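PDB 3QDH: fimbrial structural subunit from Actinomyces naeslundii, which builds the shaft of type 2 fimbriae and probably mediates adhesion to oral streptococci and host cells during biofilm development, represented here by its C-terminal domains. Local coordinates for residues K38-Y43 with E133-P138; Q124-T129 with A143-P148; Y43-D48 with T84-A89; T60-E65 with V103-Q108. All blocks are in the same frame, centred on the assembly; numbering follows the deposited sequence. Where two conformers were deposited one is given.

Contact 1: K38-Y43 with E133-P138; sequences KSFYKY and EQPPTP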
loop_
_atom_site.group_PDB
_atom_site.type_symbol
_atom_site.label_atom_id
_atom_site.label_comp_id
_atom_site.label_asym_id
_atom_site.label_seq_id
_atom_site.Cartn_x
_atom_site.Cartn_y
_atom_site.Cartn_z
ATOM N N LYS A 38 -33.053 -18.470 -13.011
ATOM C CA LYS A 38 -32.392 -19.699 -13.478
ATOM C C LYS A 38 -31.001 -19.455 -14.085
ATOM O O LYS A 38 -30.509 -20.262 -14.878
ATOM C CB LYS A 38 -33.290 -20.455 -14.481
ATOM C CG LYS A 38 -34.593 -21.018 -13.893
ATOM C CD LYS A 38 -34.316 -22.199 -12.958
ATOM C CE LYS A 38 -35.575 -23.020 -12.683
ATOM N NZ LYS A 38 -35.337 -24.034 -11.601
ATOM N N SER A 39 -30.377 -18.339 -13.713
ATOM C CA SER A 39 -29.005 -18.040 -14.124
ATOM C C SER A 39 -28.085 -18.225 -12.918
ATOM O O SER A 39 -28.361 -17.696 -11.833
ATOM C CB SER A 39 -28.929 -16.607 -14.678
ATOM O OG SER A 39 -27.586 -16.200 -14.882
ATOM N N PHE A 40 -27.003 -18.984 -13.096
ATOM C CA PHE A 40 -26.089 -19.292 -11.997
ATOM C C PHE A 40 -24.652 -18.981 -12.352
ATOM O O PHE A 40 -24.282 -19.060 -13.518
ATOM C CB PHE A 40 -26.179 -20.778 -11.628
ATOM C CG PHE A 40 -27.570 -21.233 -11.304
ATOM C CD1 PHE A 40 -28.041 -21.186 -9.998
ATOM C CD2 PHE A 40 -28.409 -21.694 -12.310
ATOM C CE1 PHE A 40 -29.344 -21.603 -9.688
ATOM C CE2 PHE A 40 -29.716 -22.109 -12.020
ATOM C CZ PHE A 40 -30.180 -22.063 -10.703
ATOM N N TYR A 41 -23.847 -18.633 -11.345
ATOM C CA TYR A 41 -22.391 -18.503 -11.526
ATOM C C TYR A 41 -21.709 -19.846 -11.783
ATOM O O TYR A 41 -21.924 -20.815 -11.052
ATOM C CB TYR A 41 -21.724 -17.852 -10.311
ATOM C CG TYR A 41 -22.111 -16.401 -10.136
ATOM C CD1 TYR A 41 -21.617 -15.415 -10.995
ATOM C CD2 TYR A 41 -22.983 -16.018 -9.113
ATOM C CE1 TYR A 41 -21.985 -14.070 -10.833
ATOM C CE2 TYR A 41 -23.345 -14.682 -8.936
ATOM C CZ TYR A 41 -22.850 -13.721 -9.801
ATOM O OH TYR A 41 -23.241 -12.419 -9.619
ATOM N N LYS A 42 -20.876 -19.876 -12.821
ATOM C CA LYS A 42 -19.930 -20.971 -13.026
ATOM C C LYS A 42 -18.743 -20.713 -12.118
ATOM O O LYS A 42 -18.126 -21.646 -11.580
ATOM C CB LYS A 42 -19.447 -21.007 -14.477
ATOM C CG LYS A 42 -20.516 -21.325 -15.533
ATOM C CD LYS A 42 -19.840 -21.277 -16.912
ATOM C CE LYS A 42 -20.819 -21.046 -18.028
ATOM N NZ LYS A 42 -20.111 -20.922 -19.342
ATOM N N TYR A 43 -18.415 -19.430 -11.955
ATOM C CA TYR A 43 -17.339 -19.020 -11.071
ATOM C C TYR A 43 -17.407 -17.513 -10.846
ATOM O O TYR A 43 -18.106 -16.811 -11.563
ATOM C CB TYR A 43 -15.943 -19.429 -11.630
ATOM C CG TYR A 43 -15.722 -18.992 -13.062
ATOM C CD1 TYR A 43 -15.262 -17.705 -13.363
ATOM C CD2 TYR A 43 -15.973 -19.876 -14.123
ATOM C CE1 TYR A 43 -15.105 -17.297 -14.711
ATOM C CE2 TYR A 43 -15.807 -19.491 -15.455
ATOM C CZ TYR A 43 -15.374 -18.207 -15.740
ATOM O OH TYR A 43 -15.203 -17.844 -17.055
ATOM N N GLU A 133 -31.610 -25.415 -15.696
ATOM C CA GLU A 133 -32.823 -25.827 -14.988
ATOM C C GLU A 133 -32.472 -26.354 -13.601
ATOM O O GLU A 133 -33.278 -26.271 -12.672
ATOM C CB GLU A 133 -33.628 -26.844 -15.799
ATOM C CG GLU A 133 -34.551 -26.205 -16.834
ATOM C CD GLU A 133 -35.537 -25.202 -16.229
ATOM O OE1 GLU A 133 -36.051 -25.446 -15.111
ATOM O OE2 GLU A 133 -35.805 -24.166 -16.880
ATOM N N GLN A 134 -31.258 -26.877 -13.466
ATOM C CA GLN A 134 -30.718 -27.272 -12.170
ATOM C C GLN A 134 -29.390 -26.559 -11.904
ATOM O O GLN A 134 -28.543 -26.481 -12.797
ATOM C CB GLN A 134 -30.532 -28.795 -12.101
ATOM C CG GLN A 134 -31.840 -29.592 -11.996
ATOM C CD GLN A 134 -32.477 -29.535 -10.605
ATOM O OE1 GLN A 134 -31.789 -29.609 -9.581
ATOM N NE2 GLN A 134 -33.802 -29.410 -10.568
ATOM N N PRO A 135 -29.204 -26.036 -10.676
ATOM C CA PRO A 135 -28.000 -25.299 -10.255
ATOM C C PRO A 135 -26.692 -26.102 -10.369
ATOM O O PRO A 135 -26.559 -27.149 -9.731
ATOM C CB PRO A 135 -28.291 -24.959 -8.785
ATOM C CG PRO A 135 -29.402 -25.886 -8.374
ATOM C CD PRO A 135 -30.220 -26.071 -9.606
ATOM N N PRO A 136 -25.717 -25.608 -11.165
ATOM C CA PRO A 136 -24.507 -26.404 -11.415
ATOM C C PRO A 136 -23.365 -26.235 -10.414
ATOM O O PRO A 136 -23.254 -25.202 -9.749
ATOM C CB PRO A 136 -24.052 -25.921 -12.800
ATOM C CG PRO A 136 -24.513 -24.503 -12.872
ATOM C CD PRO A 136 -25.752 -24.384 -11.994
ATOM N N THR A 137 -22.535 -27.272 -10.317
ATOM C CA THR A 137 -21.247 -27.234 -9.633
ATOM C C THR A 137 -20.377 -26.172 -10.308
ATOM O O THR A 137 -20.459 -26.014 -11.532
ATOM C CB THR A 137 -20.526 -28.611 -9.764
ATOM O OG1 THR A 137 -21.406 -29.659 -9.361
ATOM C CG2 THR A 137 -19.244 -28.678 -8.927
ATOM N N PRO A 138 -19.542 -25.451 -9.526
ATOM C CA PRO A 138 -18.648 -24.433 -10.093
ATOM C C PRO A 138 -17.526 -25.019 -10.932
ATOM O O PRO A 138 -17.248 -26.218 -10.869
ATOM C CB PRO A 138 -18.022 -23.770 -8.859
ATOM C CG PRO A 138 -18.799 -24.234 -7.697
ATOM C CD PRO A 138 -19.433 -25.515 -8.055
#
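Glu-133 opens the contact by holding the amine of Lys-38 twice. Its backbone O accepts a hydrogen bond from Lys-38 NZ at 3.2 Å, with the donor tilted 28° from the carbonyl plane, and its carboxylate OE1 adds a long salt bridge to the same NZ at 3.9 Å. The Lys-38 chain bends at chi2, which turns it toward Glu-133. Pro-135 sets its CA over the centre of one face of the Phe-40 ring, 3.8 Å from the centroid and only 7° off the normal, a CH-pi contact, while Pro-135 CB reaches Phe-40 CE1 at 3.6 Å. Next, Pro-136 CD packs on Phe-40 CB at 3.6 Å. At Pro-138 the backbones close in, Pro-138 CA lying 3.2 Å from Lys-42 O. The proline-rich 133-138 thus runs beside 38-42, their end-to-end directions 20° apart. Lys-96 of helix 89-96 makes a cation-pi contact with Phe-40, Pro-138 rests on Ala-89 and Leu-92 of that helix, and strand 118-131 pairs with 39-49.

Contact 2: Q124-T129 with A143-P148; sequences QVISDT and ANPENP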
loop_
_atom_site.group_PDB
_atom_site.type_symbol
_atom_site.label_atom_id
_atom_site.label_comp_id
_atom_site.label_asym_id
_atom_site.label_seq_id
_atom_site.Cartn_x
_atom_site.Cartn_y
_atom_site.Cartn_z
ATOM N N GLN A 124 -9.104 -7.241 -11.436
ATOM C CA GLN A 124 -10.084 -7.729 -12.384
ATOM C C GLN A 124 -11.148 -8.573 -11.683
ATOM O O GLN A 124 -10.904 -9.099 -10.601
ATOM C CB GLN A 124 -9.383 -8.572 -13.445
ATOM C CG GLN A 124 -8.537 -7.738 -14.399
ATOM C CD GLN A 124 -7.774 -8.567 -15.387
ATOM O OE1 GLN A 124 -7.304 -9.665 -15.074
ATOM N NE2 GLN A 124 -7.623 -8.039 -16.601
ATOM N N VAL A 125 -12.321 -8.681 -12.293
ATOM C CA VAL A 125 -13.311 -9.662 -11.868
ATOM C C VAL A 125 -13.461 -10.683 -12.991
ATOM O O VAL A 125 -13.734 -10.330 -14.144
ATOM C CB VAL A 125 -14.657 -9.030 -11.390
ATOM C CG1 VAL A 125 -15.257 -8.102 -12.440
ATOM C CG2 VAL A 125 -15.666 -10.117 -10.997
ATOM N N ILE A 126 -13.215 -11.940 -12.648
ATOM C CA ILE A 126 -13.308 -13.057 -13.582
ATOM C C ILE A 126 -14.530 -13.855 -13.157
ATOM O O ILE A 126 -14.495 -14.564 -12.153
ATOM C CB ILE A 126 -12.027 -13.964 -13.532
ATOM C CG1 ILE A 126 -10.722 -13.131 -13.589
ATOM C CG2 ILE A 126 -12.069 -15.077 -14.593
ATOM C CD1 ILE A 126 -10.673 -12.082 -14.641
ATOM N N SER A 127 -15.621 -13.702 -13.896
ATOM C CA SER A 127 -16.854 -14.413 -13.570
ATOM C C SER A 127 -17.645 -14.758 -14.826
ATOM O O SER A 127 -17.443 -14.165 -15.889
ATOM C CB SER A 127 -17.714 -13.635 -12.559
ATOM O OG SER A 127 -18.161 -12.395 -13.077
ATOM N N ASP A 128 -18.513 -15.753 -14.698
ATOM C CA ASP A 128 -19.371 -16.154 -15.800
ATOM C C ASP A 128 -20.614 -16.815 -15.232
ATOM O O ASP A 128 -20.589 -17.354 -14.121
ATOM C CB ASP A 128 -18.604 -17.107 -16.724
ATOM C CG ASP A 128 -19.196 -17.185 -18.125
ATOM O OD1 ASP A 128 -20.017 -16.317 -18.529
ATOM O OD2 ASP A 128 -18.810 -18.134 -18.829
ATOM N N THR A 129 -21.697 -16.770 -15.997
ATOM C CA THR A 129 -22.973 -17.341 -15.589
ATOM C C THR A 129 -23.538 -18.196 -16.713
ATOM O O THR A 129 -23.147 -18.037 -17.871
ATOM C CB THR A 129 -23.997 -16.238 -15.293
ATOM O OG1 THR A 129 -24.047 -15.346 -16.413
ATOM C CG2 THR A 129 -23.605 -15.456 -14.025
ATOM N N ALA A 143 -7.371 -19.344 -16.725
ATOM C CA ALA A 143 -6.101 -18.700 -16.388
ATOM C C ALA A 143 -5.897 -17.394 -17.158
ATOM O O ALA A 143 -5.327 -16.440 -16.632
ATOM C CB ALA A 143 -4.927 -19.660 -16.640
ATOM N N ASN A 144 -6.383 -17.356 -18.394
ATOM C CA ASN A 144 -6.138 -16.227 -19.299
ATOM C C ASN A 144 -7.382 -15.791 -20.086
ATOM O O ASN A 144 -7.384 -15.849 -21.319
ATOM C CB ASN A 144 -4.998 -16.570 -20.281
ATOM C CG ASN A 144 -3.680 -16.901 -19.577
ATOM O OD1 ASN A 144 -3.203 -18.041 -19.632
ATOM N ND2 ASN A 144 -3.086 -15.909 -18.917
ATOM N N PRO A 145 -8.450 -15.337 -19.385
ATOM C CA PRO A 145 -9.625 -14.867 -20.121
ATOM C C PRO A 145 -9.273 -13.650 -20.963
ATOM O O PRO A 145 -8.382 -12.882 -20.589
ATOM C CB PRO A 145 -10.587 -14.450 -19.005
ATOM C CG PRO A 145 -9.692 -14.055 -17.887
ATOM C CD PRO A 145 -8.570 -15.058 -17.943
ATOM N N GLU A 146 -9.964 -13.475 -22.085
ATOM C CA GLU A 146 -9.694 -12.345 -22.958
ATOM C C GLU A 146 -10.414 -11.111 -22.429
ATOM O O GLU A 146 -11.623 -11.150 -22.140
ATOM C CB GLU A 146 -10.072 -12.659 -24.418
ATOM C CG GLU A 146 -9.681 -11.553 -25.408
ATOM C CD GLU A 146 -9.239 -12.076 -26.768
ATOM O OE1 GLU A 146 -8.096 -11.762 -27.163
ATOM O OE2 GLU A 146 -10.017 -12.792 -27.443
ATOM N N ASN A 147 -9.649 -10.033 -22.260
ATOM C CA ASN A 147 -10.189 -8.728 -21.862
ATOM C C ASN A 147 -11.324 -8.774 -20.802
ATOM O O ASN A 147 -12.437 -8.328 -21.062
ATOM C CB ASN A 147 -10.632 -7.962 -23.128
ATOM C CG ASN A 147 -10.911 -6.484 -22.870
ATOM O OD1 ASN A 147 -12.043 -6.017 -23.026
ATOM N ND2 ASN A 147 -9.884 -5.742 -22.489
ATOM N N PRO A 148 -11.047 -9.325 -19.604
ATOM C CA PRO A 148 -12.087 -9.331 -18.565
ATOM C C PRO A 148 -12.318 -7.930 -17.986
ATOM O O PRO A 148 -11.467 -7.052 -18.182
ATOM C CB PRO A 148 -11.494 -10.252 -17.495
ATOM C CG PRO A 148 -10.032 -10.093 -17.635
ATOM C CD PRO A 148 -9.767 -9.862 -19.103
#
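Ile-126 and Pro-148 form the tightest apolar pair of this contact, Ile-126 CD1 standing 3.5 Å from Pro-148 CB, closer than usual van der Waals spacing for two carbons. The two side chains lie side by side and point the same way. Two successive turns of the isoleucine, chi1 -48° and chi2 -47°, carry CD1 to the prolines although the CB bond itself does not aim at them. The same methyl also meets Pro-145 CG at 3.9 Å; here the side chains cross at about a right angle, so the isoleucine runs alongside Pro-148 and across Pro-145, with CD1 touching both.

A second kind of contact sets a polar group against a ring carbon. Gln-124 is extended beyond CG and lays its amide against Pro-148, with Gln-124 NE2 3.3 Å and Gln-124 CD 3.5 Å from Pro-148 CG. The amide's hydrogen bond goes instead to Thr-150 OG1, just past the loop segment, which fixes NE2 beside the proline.

Backbone contact is slight: Val-125 O comes within 4.0 Å of Pro-148 CB. With 187 Å² buried in all, segment 143-148 lies over strand 118-131, whose 124-129 part belongs to the N2 adhesin-like family region. The chemistry is therefore van der Waals packing of proline ring carbons on Ile-126 CD1 and the Gln-124 amide; polar ties come just past the loop segment, from Thr-150 to that amide and from the backbone bond of Val-125 with Pro-149.

Contact 3: Y43-D48 with T84-A89; sequences YFQLRD and TVTFTA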
loop_
_atom_site.group_PDB
_atom_site.type_symbol
_atom_site.label_atom_id
_atom_site.label_comp_id
_atom_site.label_asym_id
_atom_site.label_seq_id
_atom_site.Cartn_x
_atom_site.Cartn_y
_atom_site.Cartn_z
ATOM N N TYR A 43 -18.415 -19.430 -11.955
ATOM C CA TYR A 43 -17.339 -19.020 -11.071
ATOM C C TYR A 43 -17.407 -17.513 -10.846
ATOM O O TYR A 43 -18.106 -16.811 -11.563
ATOM C CB TYR A 43 -15.943 -19.429 -11.630
ATOM C CG TYR A 43 -15.722 -18.992 -13.062
ATOM C CD1 TYR A 43 -15.262 -17.705 -13.363
ATOM C CD2 TYR A 43 -15.973 -19.876 -14.123
ATOM C CE1 TYR A 43 -15.105 -17.297 -14.711
ATOM C CE2 TYR A 43 -15.807 -19.491 -15.455
ATOM C CZ TYR A 43 -15.374 -18.207 -15.740
ATOM O OH TYR A 43 -15.203 -17.844 -17.055
ATOM N N PHE A 44 -16.689 -17.043 -9.837
ATOM C CA PHE A 44 -16.579 -15.618 -9.520
ATOM C C PHE A 44 -15.262 -15.412 -8.774
ATOM O O PHE A 44 -15.074 -15.928 -7.675
ATOM C CB PHE A 44 -17.793 -15.148 -8.680
ATOM C CG PHE A 44 -17.861 -13.648 -8.482
ATOM C CD1 PHE A 44 -18.946 -12.916 -8.967
ATOM C CD2 PHE A 44 -16.853 -12.982 -7.805
ATOM C CE1 PHE A 44 -19.008 -11.517 -8.790
ATOM C CE2 PHE A 44 -16.901 -11.583 -7.622
ATOM C CZ PHE A 44 -17.978 -10.860 -8.104
ATOM N N GLN A 45 -14.341 -14.657 -9.373
ATOM C CA GLN A 45 -13.002 -14.490 -8.817
ATOM C C GLN A 45 -12.562 -13.036 -8.895
ATOM O O GLN A 45 -12.722 -12.403 -9.937
ATOM C CB GLN A 45 -12.005 -15.369 -9.595
ATOM C CG GLN A 45 -10.534 -15.317 -9.112
ATOM C CD GLN A 45 -9.625 -16.151 -10.005
ATOM O OE1 GLN A 45 -9.327 -17.319 -9.714
ATOM N NE2 GLN A 45 -9.208 -15.564 -11.111
ATOM N N LEU A 46 -11.998 -12.520 -7.801
ATOM C CA LEU A 46 -11.291 -11.246 -7.838
ATOM C C LEU A 46 -9.797 -11.550 -8.025
ATOM O O LEU A 46 -9.226 -12.390 -7.319
ATOM C CB LEU A 46 -11.530 -10.440 -6.555
ATOM C CG LEU A 46 -12.980 -10.009 -6.223
ATOM C CD1 LEU A 46 -13.035 -9.404 -4.819
ATOM C CD2 LEU A 46 -13.557 -9.045 -7.267
ATOM N N ARG A 47 -9.179 -10.874 -8.989
ATOM C CA ARG A 47 -7.802 -11.158 -9.381
ATOM C C ARG A 47 -7.011 -9.860 -9.390
ATOM O O ARG A 47 -7.536 -8.817 -9.763
ATOM C CB ARG A 47 -7.760 -11.776 -10.774
ATOM C CG ARG A 47 -6.371 -12.255 -11.217
ATOM C CD ARG A 47 -6.450 -12.913 -12.581
ATOM N NE ARG A 47 -7.094 -14.231 -12.528
ATOM C CZ ARG A 47 -7.215 -15.046 -13.575
ATOM N NH1 ARG A 47 -6.745 -14.668 -14.770
ATOM N NH2 ARG A 47 -7.800 -16.235 -13.438
ATOM N N ASP A 48 -5.748 -9.944 -8.987
ATOM C CA ASP A 48 -4.884 -8.777 -8.902
ATOM C C ASP A 48 -3.438 -9.240 -9.023
ATOM O O ASP A 48 -2.945 -9.999 -8.184
ATOM C CB ASP A 48 -5.114 -8.031 -7.572
ATOM C CG ASP A 48 -4.578 -6.595 -7.584
ATOM O OD1 ASP A 48 -3.486 -6.356 -8.132
ATOM O OD2 ASP A 48 -5.232 -5.696 -7.007
ATOM N N THR A 84 -5.480 -14.289 -6.119
ATOM C CA THR A 84 -6.861 -14.564 -6.484
ATOM C C THR A 84 -7.709 -14.839 -5.240
ATOM O O THR A 84 -7.227 -15.438 -4.263
ATOM C CB THR A 84 -7.009 -15.753 -7.478
ATOM O OG1 THR A 84 -6.413 -16.932 -6.931
ATOM C CG2 THR A 84 -6.383 -15.443 -8.848
ATOM N N VAL A 85 -8.949 -14.358 -5.284
ATOM C CA VAL A 85 -9.965 -14.661 -4.280
ATOM C C VAL A 85 -11.062 -15.351 -5.072
ATOM O O VAL A 85 -11.759 -14.727 -5.878
ATOM C CB VAL A 85 -10.528 -13.386 -3.613
ATOM C CG1 VAL A 85 -11.659 -13.760 -2.601
ATOM C CG2 VAL A 85 -9.409 -12.595 -2.952
ATOM N N THR A 86 -11.186 -16.653 -4.866
ATOM C CA THR A 86 -12.040 -17.466 -5.704
ATOM C C THR A 86 -13.148 -18.002 -4.824
ATOM O O THR A 86 -12.884 -18.659 -3.813
ATOM C CB THR A 86 -11.231 -18.630 -6.345
ATOM O OG1 THR A 86 -10.114 -18.092 -7.065
ATOM C CG2 THR A 86 -12.096 -19.426 -7.297
ATOM N N PHE A 87 -14.382 -17.690 -5.185
ATOM C CA PHE A 87 -15.509 -18.075 -4.344
ATOM C C PHE A 87 -15.875 -19.538 -4.567
ATOM O O PHE A 87 -15.843 -20.018 -5.688
ATOM C CB PHE A 87 -16.671 -17.113 -4.546
ATOM C CG PHE A 87 -16.451 -15.787 -3.861
ATOM C CD1 PHE A 87 -16.885 -15.592 -2.549
ATOM C CD2 PHE A 87 -15.769 -14.758 -4.511
ATOM C CE1 PHE A 87 -16.651 -14.381 -1.887
ATOM C CE2 PHE A 87 -15.527 -13.538 -3.861
ATOM C CZ PHE A 87 -15.977 -13.353 -2.538
ATOM N N THR A 88 -16.205 -20.239 -3.486
ATOM C CA THR A 88 -16.514 -21.660 -3.556
ATOM C C THR A 88 -17.988 -21.818 -3.932
ATOM O O THR A 88 -18.706 -20.828 -4.062
ATOM C CB THR A 88 -16.292 -22.330 -2.185
ATOM O OG1 THR A 88 -17.130 -21.673 -1.233
ATOM C CG2 THR A 88 -14.812 -22.237 -1.747
ATOM N N ALA A 89 -18.466 -23.053 -4.061
ATOM C CA ALA A 89 -19.879 -23.271 -4.392
ATOM C C ALA A 89 -20.847 -22.526 -3.447
ATOM O O ALA A 89 -21.789 -21.867 -3.907
ATOM C CB ALA A 89 -20.198 -24.769 -4.435
HETATM O O HOH W 1 -15.403 -19.253 -8.268
#
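Gln-45 and Thr-86 face each other as a non-hydrogen-bonded pair in an antiparallel beta ladder, whose two strands run at 170° with axes 4.7 Å apart, in a sheet of the adhesin-like N2 module. Leu-46 and Val-85 form the hydrogen-bonded pair, with Leu-46 N to Val-85 O at 2.9 Å and Val-85 N to Leu-46 O at 2.8 Å, the latter in the carbonyl plane. Followed outward, Gln-45 CB passes Val-85 O, and CG, anti to the backbone N (chi1 -179°), passes both that oxygen and Thr-86 OG1. Gln-45 CD then lies 3.5 Å from Thr-84 CG2, so the extended chain crosses the two threonines and ends in a side-chain amide between them and Arg-47. The guanidinium of Arg-47 is hydrogen-bonded to Pro-142 O and Ala-143 O. Where strand 84-87 ends, beside the start of 43-48, Phe-44 CD2 meets Phe-87 CD2 at 3.9 Å, the planes at 86°, and both rings pack on helix 89-96. There Phe-87 N donates a nearly straight bond to Phe-44 O at 3.1 Å. The return link passes through a water that accepts from Phe-44 N at 3.0 Å and donates to Phe-87 O at 2.7 Å.

Contact 4: T60-E65 with V103-Q108; sequences TEVSLE and VSAVFQ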
loop_
_atom_site.group_PDB
_atom_site.type_symbol
_atom_site.label_atom_id
_atom_site.label_comp_id
_atom_site.label_asym_id
_atom_site.label_seq_id
_atom_site.Cartn_x
_atom_site.Cartn_y
_atom_site.Cartn_z
ATOM N N THR A 60 -6.761 -10.009 2.044
ATOM C CA THR A 60 -7.454 -10.178 3.328
ATOM C C THR A 60 -8.826 -9.505 3.283
ATOM O O THR A 60 -9.182 -8.878 2.281
ATOM C CB THR A 60 -6.665 -9.539 4.499
ATOM O OG1 THR A 60 -6.564 -8.121 4.291
ATOM C CG2 THR A 60 -5.272 -10.139 4.624
ATOM N N GLU A 61 -9.582 -9.623 4.376
ATOM C CA GLU A 61 -10.882 -8.946 4.533
ATOM C C GLU A 61 -11.861 -9.214 3.382
ATOM O O GLU A 61 -12.515 -8.296 2.880
ATOM C CB GLU A 61 -10.713 -7.427 4.720
ATOM C CG GLU A 61 -9.818 -6.996 5.871
ATOM C CD GLU A 61 -9.940 -5.502 6.182
ATOM O OE1 GLU A 61 -10.958 -4.878 5.814
ATOM O OE2 GLU A 61 -9.015 -4.946 6.803
ATOM N N VAL A 62 -11.959 -10.469 2.963
ATOM C CA VAL A 62 -12.893 -10.841 1.903
ATOM C C VAL A 62 -14.289 -10.651 2.464
ATOM O O VAL A 62 -14.567 -11.094 3.582
ATOM C CB VAL A 62 -12.694 -12.297 1.456
ATOM C CG1 VAL A 62 -13.654 -12.642 0.306
ATOM C CG2 VAL A 62 -11.244 -12.522 1.019
ATOM N N SER A 63 -15.149 -9.968 1.708
ATOM C CA SER A 63 -16.461 -9.586 2.215
ATOM C C SER A 63 -17.560 -9.620 1.166
ATOM O O SER A 63 -17.318 -9.416 -0.019
ATOM C CB SER A 63 -16.406 -8.180 2.828
ATOM O OG SER A 63 -15.317 -8.081 3.736
ATOM N N LEU A 64 -18.777 -9.881 1.630
ATOM C CA LEU A 64 -19.964 -9.674 0.830
ATOM C C LEU A 64 -20.853 -8.747 1.642
ATOM O O LEU A 64 -21.307 -9.107 2.734
ATOM C CB LEU A 64 -20.685 -10.996 0.545
ATOM C CG LEU A 64 -22.047 -10.871 -0.162
ATOM C CD1 LEU A 64 -21.956 -10.159 -1.523
ATOM C CD2 LEU A 64 -22.710 -12.249 -0.303
ATOM N N GLU A 65 -21.086 -7.553 1.107
ATOM C CA GLU A 65 -21.807 -6.498 1.822
ATOM C C GLU A 65 -23.174 -6.964 2.320
ATOM O O GLU A 65 -23.969 -7.513 1.550
ATOM C CB GLU A 65 -21.957 -5.291 0.904
ATOM C CG GLU A 65 -22.611 -4.081 1.530
ATOM C CD GLU A 65 -23.042 -3.070 0.492
ATOM O OE1 GLU A 65 -23.060 -3.402 -0.725
ATOM O OE2 GLU A 65 -23.374 -1.936 0.902
ATOM N N VAL A 103 -19.132 -7.200 -3.523
ATOM C CA VAL A 103 -18.185 -8.272 -3.268
ATOM C C VAL A 103 -16.799 -7.630 -3.251
ATOM O O VAL A 103 -16.416 -6.972 -4.227
ATOM C CB VAL A 103 -18.203 -9.322 -4.399
ATOM C CG1 VAL A 103 -17.325 -10.499 -4.021
ATOM C CG2 VAL A 103 -19.652 -9.773 -4.734
ATOM N N SER A 104 -16.050 -7.824 -2.167
ATOM C CA SER A 104 -14.781 -7.113 -1.997
ATOM C C SER A 104 -13.670 -7.912 -1.322
ATOM O O SER A 104 -13.909 -8.941 -0.689
ATOM C CB SER A 104 -15.013 -5.782 -1.254
ATOM O OG SER A 104 -15.493 -6.009 0.057
ATOM N N ALA A 105 -12.442 -7.426 -1.489
ATOM C CA ALA A 105 -11.300 -7.906 -0.742
ATOM C C ALA A 105 -10.257 -6.802 -0.704
ATOM O O ALA A 105 -10.331 -5.843 -1.472
ATOM C CB ALA A 105 -10.728 -9.165 -1.375
ATOM N N VAL A 106 -9.292 -6.936 0.195
ATOM C CA VAL A 106 -8.196 -5.976 0.279
ATOM C C VAL A 106 -6.930 -6.692 -0.174
ATOM O O VAL A 106 -6.435 -7.583 0.521
ATOM C CB VAL A 106 -8.032 -5.426 1.719
ATOM C CG1 VAL A 106 -6.822 -4.492 1.815
ATOM C CG2 VAL A 106 -9.300 -4.695 2.174
ATOM N N PHE A 107 -6.419 -6.325 -1.347
ATOM C CA PHE A 107 -5.160 -6.882 -1.829
ATOM C C PHE A 107 -4.019 -6.095 -1.214
ATOM O O PHE A 107 -4.165 -4.901 -0.940
ATOM C CB PHE A 107 -5.106 -6.861 -3.358
ATOM C CG PHE A 107 -6.116 -7.771 -3.999
ATOM C CD1 PHE A 107 -5.761 -9.054 -4.388
ATOM C CD2 PHE A 107 -7.442 -7.357 -4.167
ATOM C CE1 PHE A 107 -6.702 -9.908 -4.961
ATOM C CE2 PHE A 107 -8.387 -8.195 -4.743
ATOM C CZ PHE A 107 -8.016 -9.476 -5.143
ATOM N N GLN A 108 -2.888 -6.757 -0.988
ATOM C CA GLN A 108 -1.805 -6.123 -0.248
ATOM C C GLN A 108 -0.444 -6.731 -0.515
ATOM O O GLN A 108 -0.326 -7.877 -0.942
ATOM C CB GLN A 108 -2.104 -6.156 1.257
ATOM C CG GLN A 108 -2.340 -7.550 1.791
ATOM C CD GLN A 108 -2.943 -7.533 3.179
ATOM O OE1 GLN A 108 -4.059 -7.038 3.387
ATOM N NE2 GLN A 108 -2.214 -8.079 4.135
HETATM O O HOH W 2 -13.336 -5.963 1.887
#
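Thr-60 and Val-106 make a hydrogen-bonded pair at one end of an antiparallel ladder that carries a beta bulge, the strands running at 173° with axes 4.6 Å apart. Thr-60 N to Val-106 O and Val-106 N to Thr-60 O are both 2.9 Å. Thr-60 OG1, placed between backbone N and carbonyl carbon, also donates to Gln-108 OE1 at 2.9 Å, coming from above the carbonyl plane and 41° out of it. Between Thr-60 and Ser-63 the register shifts by one, Glu-61 and Val-62 both falling opposite Ala-105; the positive phi of Glu-61 (53°) is the visible distortion, and Glu-61 CB lies alongside Val-106 CG2 at 4.0 Å. Val-62 packs on Val-85 and Phe-87 of strand 82-87, its CG2 near Ala-105 CB. Ser-63 restores pairing with Ser-104, Ser-63 N to Ser-104 O being 2.9 Å, and Leu-64 CD1 meets Val-103 CG2 on the buried face. The bulged carbonyl keeps two polar partners: Ser-63 OG donates to Glu-61 O at 2.9 Å from well above its plane, and a water donates to that same oxygen at 2.7 Å while also hydrogen-bonding Ser-104 OG.

Contacts 1, 2 and 3 share one sheet: strand 39-49 lies between 82-87 and 118-131, and Tyr-43 belongs to both contact 1 and contact 3. Contact 2 joins contact 3 through probable backbone bonds, Gln-124 N to Arg-47 O and Ile-126 O to Gln-45 N, their centres about 10 Å apart. Contact 4 lies in a second sheet, with strands 57-64, 102-111 and 23-31, about 11 Å from contact 3 between centres, and Phe-87 packs on Val-103 and Val-62 across the core. Along the chain contacts 3 and 4 interleave, both nested within the loop closed by contact 1, while contact 2 crosses contact 1. The four contacts thus join two packed sheets and the proline-rich loop after strand 118-131.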